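Side-chain contacts in SusD/RagB family nutrient-binding outer membrane lipoprotein (Bacteroides vulgatus, PDB 4F7A), which probably binds glycans, perhaps mucin O-glycans, at the outer membrane as a SusD-type lipoprotein that serves nutrient uptake: residues Ser280-Pro285 and Ala430-Gly435; Lys30-Asn35 and Ala329-Ala334. All coordinates share one frame; numbering follows the deposited sequence.

How the contacts relate
Both contacts are buried and join parts of the chain far apart in sequence. Contact 1 is aromatic. It sets the end of helix 279-282 against the turn between helices 416-431 and 435-445, with stacked rings and one hydrogen bond between side chains. Contact 2 lies nearer the centre of the chain. It sets the loop after helix 15-30 against strand 329-332, and here only apolar groups meet. The centres of contact 1 and contact 2 are about 15 Å apart. The two contacts touch where Glu434 CG packs on Val330 O, 3.4 Å away. Arg127 serves both: it forms a salt bridge with Glu434 and a hydrogen bond with Ile32 O.

Contact 1: residues Ser280-Pro285 and Ala430-Gly435; sequences SIYYNP and ACWPEG
The indole nitrogen of Trp432 gives its proton to the hydroxyl of Tyr283, with Trp432 NE1 2.8 Å from Tyr283 OH. The N-H...O angle is 150°, so the bond is somewhat bent, and the oxygen lies a little out of the indole plane. Tyr283 OH has a second, weak hydrogen bond to Tyr60 O. The Tyr283 ring itself meets the indole obliquely.

Tyr282 makes the larger contact. Its ring forms an offset stack with the six-membered ring of Trp432, centroids 4.0 Å apart and planes nearly parallel at 7°. Trp432 CE3 sits over the centre of the tyrosine ring. The two side chains run in opposite directions, and Tyr282 CE2 comes within 3.4 Å of Trp432 CB. Tyr282 CB adds a CH-pi contact over the six-membered ring. Trp432 CG is anti to its own backbone N (chi1 -174°), which extends the indole from the turn to the two tyrosines. Pro433 CB packs on the other indole face, after a cis peptide bond.

Tyr282 OH bonds to Ile429 O, so this ring is anchored at its far end. Tyr60 meets Trp432 edge-to-face and extends the aromatic cluster. A leucine in place of the tryptophan would probably leave Tyr282 without its stacking partner and Tyr283 OH without its N-H donor. The turn after helix 416-431 is thus joined to the end of helix 279-282 by flat ring packing, while the indole N-H, a buried polar group, is satisfied by a tyrosine hydroxyl.

Contact 2: residues Lys30-Asn35 and Ala329-Ala334; sequences KGIYFN and AVLLTA
Ala329 CB presses against the Tyr33 ring, 3.4 Å from Tyr33 CD2. The methyl approaches obliquely, nearest CD2 on one side of the ring. Tyr33 CG and Tyr33 CE2 each lie 3.9 Å from Ala329 CB. Beside this pair, Ile32 CG2 meets the end of Leu331. Ile32 CG2 lies 3.8 Å from Leu331 CD1 and 3.9 Å from Leu331 CD2, so one methyl rests against both branches of the leucine fork. The Ile32 and Leu331 side chains cross at a slant. Leu331 CD2 also comes within 4.2 Å of Tyr33 CB, which links the two pairs. All four residues are buried.

Backbone shape positions these groups. The chain makes an inverse gamma turn centred on Tyr33. Its CG is anti to the backbone N (chi1 -164°), which carries the ring past Ala329. Asn35 N bonds to Lys30 O and closes the loop behind it. On the strand, Leu331 and Leu332 share Ile241 as their partner on the next strand, a classic beta bulge.

In the second shell, Tyr33 O accepts a bond from Tyr248 OH. The Tyr33 ring also meets Trp46. Ile32 and Leu331 share Glu123 of helix 111-132 as a neighbour. The loop after helix 15-30 therefore packs on helix 111-132 through Ile32, on Pro251 and Leu252 of helix 251-257 through Tyr33, and on strand 329-332, which pairs antiparallel with strand 241-243 and leads into helix 334-346.

Contact 1: residues Ser280-Pro285 and Ala430-Gly435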
loop_
_atom_site.group_PDB
_atom_site.type_symbol
_atom_site.label_atom_id
_atom_site.label_comp_id
_atom_site.label_asym_id
_atom_site.label_seq_id
_atom_site.Cartn_x
_atom_site.Cartn_y
_atom_site.Cartn_z
ATOM N N SER A 280 -12.912 -0.653 16.890
ATOM C CA SER A 280 -12.781 -1.855 17.738
ATOM C C SER A 280 -12.581 -3.107 16.882
ATOM O O SER A 280 -12.229 -4.163 17.386
ATOM C CB SER A 280 -14.003 -2.057 18.645
ATOM O OG SER A 280 -15.173 -2.401 17.923
ATOM N N ILE A 281 -12.816 -2.970 15.579
ATOM C CA ILE A 281 -12.534 -4.037 14.611
ATOM C C ILE A 281 -11.046 -4.077 14.272
ATOM O O ILE A 281 -10.413 -5.143 14.251
ATOM C CB ILE A 281 -13.362 -3.870 13.327
ATOM C CG1 ILE A 281 -14.863 -3.906 13.647
ATOM C CG2 ILE A 281 -13.004 -4.996 12.304
ATOM C CD1 ILE A 281 -15.782 -3.496 12.410
ATOM N N TYR A 282 -10.479 -2.898 14.073
ATOM C CA TYR A 282 -9.059 -2.773 13.789
ATOM C C TYR A 282 -8.148 -2.998 15.013
ATOM O O TYR A 282 -7.108 -3.640 14.890
ATOM C CB TYR A 282 -8.767 -1.389 13.234
ATOM C CG TYR A 282 -9.267 -1.054 11.824
ATOM C CD1 TYR A 282 -10.243 -1.807 11.176
ATOM C CD2 TYR A 282 -8.821 0.103 11.186
ATOM C CE1 TYR A 282 -10.691 -1.475 9.902
ATOM C CE2 TYR A 282 -9.286 0.456 9.934
ATOM C CZ TYR A 282 -10.204 -0.349 9.277
ATOM O OH TYR A 282 -10.661 -0.009 8.026
ATOM N N TYR A 283 -8.517 -2.415 16.146
ATOM C CA TYR A 283 -7.671 -2.387 17.336
ATOM C C TYR A 283 -8.460 -2.750 18.594
ATOM O O TYR A 283 -9.691 -2.864 18.577
ATOM C CB TYR A 283 -7.031 -1.009 17.511
ATOM C CG TYR A 283 -6.150 -0.592 16.336
ATOM C CD1 TYR A 283 -4.826 -0.996 16.252
ATOM C CD2 TYR A 283 -6.652 0.205 15.323
ATOM C CE1 TYR A 283 -4.029 -0.631 15.154
ATOM C CE2 TYR A 283 -5.850 0.606 14.245
ATOM C CZ TYR A 283 -4.554 0.191 14.167
ATOM O OH TYR A 283 -3.775 0.598 13.097
ATOM N N ASN A 284 -7.725 -2.927 19.682
ATOM C CA ASN A 284 -8.292 -3.180 21.008
ATOM C C ASN A 284 -8.027 -1.961 21.892
ATOM O O ASN A 284 -7.047 -1.240 21.670
ATOM C CB ASN A 284 -7.621 -4.390 21.659
ATOM C CG ASN A 284 -7.983 -5.724 20.989
ATOM O OD1 ASN A 284 -8.963 -5.817 20.255
ATOM N ND2 ASN A 284 -7.171 -6.758 21.246
ATOM N N PRO A 285 -8.867 -1.745 22.919
ATOM C CA PRO A 285 -8.560 -0.686 23.862
ATOM C C PRO A 285 -7.215 -0.887 24.537
ATOM O O PRO A 285 -6.747 -2.017 24.685
ATOM C CB PRO A 285 -9.686 -0.787 24.899
ATOM C CG PRO A 285 -10.809 -1.509 24.192
ATOM C CD PRO A 285 -10.134 -2.436 23.232
ATOM N N ALA A 430 -9.801 2.966 4.883
ATOM C CA ALA A 430 -10.304 1.820 4.140
ATOM C C ALA A 430 -9.225 0.891 3.609
ATOM O O ALA A 430 -9.504 -0.282 3.378
ATOM C CB ALA A 430 -11.196 2.301 2.965
ATOM N N CYS A 431 -7.992 1.394 3.429
ATOM C CA CYS A 431 -6.882 0.550 2.940
ATOM C C CYS A 431 -6.215 -0.274 4.040
ATOM O O CYS A 431 -5.359 -1.106 3.744
ATOM C CB CYS A 431 -5.823 1.425 2.243
ATOM S SG CYS A 431 -6.338 1.950 0.582
ATOM N N TRP A 432 -6.588 -0.013 5.297
ATOM C CA TRP A 432 -6.017 -0.678 6.464
ATOM C C TRP A 432 -6.211 -2.193 6.334
ATOM O O TRP A 432 -7.291 -2.637 5.921
ATOM C CB TRP A 432 -6.723 -0.158 7.728
ATOM C CG TRP A 432 -6.152 -0.640 9.031
ATOM C CD1 TRP A 432 -5.226 0.001 9.800
ATOM C CD2 TRP A 432 -6.429 -1.875 9.691
ATOM N NE1 TRP A 432 -4.921 -0.748 10.892
ATOM C CE2 TRP A 432 -5.660 -1.903 10.859
ATOM C CE3 TRP A 432 -7.291 -2.955 9.427
ATOM C CZ2 TRP A 432 -5.714 -2.966 11.768
ATOM C CZ3 TRP A 432 -7.321 -3.999 10.318
ATOM C CH2 TRP A 432 -6.542 -3.996 11.473
ATOM N N PRO A 433 -5.186 -2.996 6.701
ATOM C CA PRO A 433 -3.900 -2.656 7.339
ATOM C C PRO A 433 -2.706 -2.482 6.395
ATOM O O PRO A 433 -1.544 -2.503 6.849
ATOM C CB PRO A 433 -3.660 -3.861 8.217
ATOM C CG PRO A 433 -4.194 -5.016 7.341
ATOM C CD PRO A 433 -5.372 -4.454 6.616
ATOM N N GLU A 434 -2.984 -2.276 5.116
ATOM C CA GLU A 434 -1.943 -2.348 4.080
ATOM C C GLU A 434 -1.215 -1.015 3.980
ATOM O O GLU A 434 -1.655 -0.097 3.283
ATOM C CB GLU A 434 -2.544 -2.757 2.724
ATOM C CG GLU A 434 -1.535 -3.462 1.795
ATOM C CD GLU A 434 -0.434 -2.522 1.370
ATOM O OE1 GLU A 434 -0.746 -1.652 0.532
ATOM O OE2 GLU A 434 0.724 -2.642 1.877
ATOM N N GLY A 435 -0.068 -0.948 4.643
ATOM C CA GLY A 435 0.654 0.298 4.836
ATOM C C GLY A 435 1.300 0.893 3.596
ATOM O O GLY A 435 1.523 2.104 3.543
#

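Contact 2: residues Lys30-Asn35 and Ala329-Ala334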
loop_
_atom_site.group_PDB
_atom_site.type_symbol
_atom_site.label_atom_id
_atom_site.label_comp_id
_atom_site.label_asym_id
_atom_site.label_seq_id
_atom_site.Cartn_x
_atom_site.Cartn_y
_atom_site.Cartn_z
ATOM N N LYS A 30 2.700 -15.182 -2.957
ATOM C CA LYS A 30 3.207 -15.150 -1.580
ATOM C C LYS A 30 4.210 -14.026 -1.352
ATOM O O LYS A 30 4.494 -13.674 -0.216
ATOM C CB LYS A 30 3.874 -16.473 -1.221
ATOM C CG LYS A 30 2.885 -17.617 -1.127
ATOM C CD LYS A 30 3.565 -18.897 -0.637
ATOM C CE LYS A 30 2.536 -20.007 -0.409
ATOM N NZ LYS A 30 3.134 -21.336 -0.094
ATOM N N GLY A 31 4.743 -13.476 -2.433
ATOM C CA GLY A 31 5.861 -12.549 -2.359
ATOM C C GLY A 31 5.492 -11.077 -2.480
ATOM O O GLY A 31 6.371 -10.230 -2.420
ATOM N N ILE A 32 4.213 -10.765 -2.658
ATOM C CA ILE A 32 3.766 -9.350 -2.760
ATOM C C ILE A 32 3.715 -8.701 -1.349
ATOM O O ILE A 32 4.522 -7.827 -1.056
ATOM C CB ILE A 32 2.414 -9.230 -3.496
ATOM C CG1 ILE A 32 2.537 -9.753 -4.934
ATOM C CG2 ILE A 32 1.891 -7.753 -3.458
ATOM C CD1 ILE A 32 1.165 -10.078 -5.613
ATOM N N TYR A 33 2.746 -9.115 -0.515
ATOM C CA TYR A 33 2.727 -8.840 0.957
ATOM C C TYR A 33 3.552 -9.970 1.532
ATOM O O TYR A 33 3.037 -11.050 1.919
ATOM C CB TYR A 33 1.309 -8.893 1.471
ATOM C CG TYR A 33 1.001 -8.298 2.845
ATOM C CD1 TYR A 33 0.922 -6.913 3.044
ATOM C CD2 TYR A 33 0.669 -9.118 3.903
ATOM C CE1 TYR A 33 0.558 -6.384 4.275
ATOM C CE2 TYR A 33 0.300 -8.598 5.123
ATOM C CZ TYR A 33 0.241 -7.234 5.303
ATOM O OH TYR A 33 -0.143 -6.748 6.524
ATOM N N PHE A 34 4.851 -9.720 1.495
ATOM C CA PHE A 34 5.851 -10.768 1.393
ATOM C C PHE A 34 5.792 -11.717 2.563
ATOM O O PHE A 34 5.949 -11.307 3.705
ATOM C CB PHE A 34 7.244 -10.138 1.313
ATOM C CG PHE A 34 8.341 -11.128 1.070
ATOM C CD1 PHE A 34 8.901 -11.829 2.126
ATOM C CD2 PHE A 34 8.825 -11.350 -0.208
ATOM C CE1 PHE A 34 9.906 -12.742 1.917
ATOM C CE2 PHE A 34 9.841 -12.272 -0.426
ATOM C CZ PHE A 34 10.384 -12.961 0.631
ATOM N N ASN A 35 5.560 -12.995 2.282
ATOM C CA ASN A 35 5.763 -14.020 3.311
ATOM C C ASN A 35 6.134 -15.346 2.681
ATOM O O ASN A 35 5.631 -16.418 3.053
ATOM C CB ASN A 35 4.561 -14.124 4.236
ATOM C CG ASN A 35 4.950 -14.546 5.647
ATOM O OD1 ASN A 35 6.082 -14.292 6.099
ATOM N ND2 ASN A 35 4.012 -15.169 6.366
ATOM N N ALA A 329 -4.502 -11.534 3.069
ATOM C CA ALA A 329 -3.799 -10.262 3.109
ATOM C C ALA A 329 -4.344 -9.332 2.040
ATOM O O ALA A 329 -4.101 -9.535 0.850
ATOM C CB ALA A 329 -2.278 -10.473 2.881
ATOM N N VAL A 330 -5.064 -8.305 2.463
ATOM C CA VAL A 330 -5.701 -7.376 1.540
ATOM C C VAL A 330 -4.667 -6.556 0.755
ATOM O O VAL A 330 -3.699 -6.041 1.342
ATOM C CB VAL A 330 -6.632 -6.434 2.309
ATOM C CG1 VAL A 330 -7.189 -5.397 1.399
ATOM C CG2 VAL A 330 -7.771 -7.264 2.975
ATOM N N LEU A 331 -4.868 -6.473 -0.563
ATOM C CA LEU A 331 -3.994 -5.721 -1.489
ATOM C C LEU A 331 -4.715 -4.582 -2.209
ATOM O O LEU A 331 -4.117 -3.527 -2.446
ATOM C CB LEU A 331 -3.371 -6.646 -2.545
ATOM C CG LEU A 331 -2.356 -7.662 -1.998
ATOM C CD1 LEU A 331 -1.852 -8.537 -3.127
ATOM C CD2 LEU A 331 -1.214 -6.949 -1.268
ATOM N N LEU A 332 -5.964 -4.811 -2.599
ATOM C CA LEU A 332 -6.738 -3.817 -3.362
ATOM C C LEU A 332 -8.247 -4.047 -3.143
ATOM O O LEU A 332 -8.773 -5.090 -3.497
ATOM C CB LEU A 332 -6.372 -3.903 -4.849
ATOM C CG LEU A 332 -6.789 -2.723 -5.725
ATOM C CD1 LEU A 332 -5.940 -2.664 -6.987
ATOM C CD2 LEU A 332 -8.262 -2.793 -6.053
ATOM N N THR A 333 -8.928 -3.054 -2.576
ATOM C CA THR A 333 -10.298 -3.213 -2.144
ATOM C C THR A 333 -11.240 -2.467 -3.068
ATOM O O THR A 333 -10.853 -1.500 -3.747
ATOM C CB THR A 333 -10.495 -2.693 -0.696
ATOM O OG1 THR A 333 -10.253 -1.278 -0.647
ATOM C CG2 THR A 333 -9.555 -3.438 0.300
ATOM N N ALA A 334 -12.487 -2.927 -3.060
ATOM C CA ALA A 334 -13.608 -2.220 -3.622
ATOM C C ALA A 334 -13.724 -0.799 -3.037
ATOM O O ALA A 334 -13.949 0.173 -3.765
ATOM C CB ALA A 334 -14.889 -3.032 -3.333
#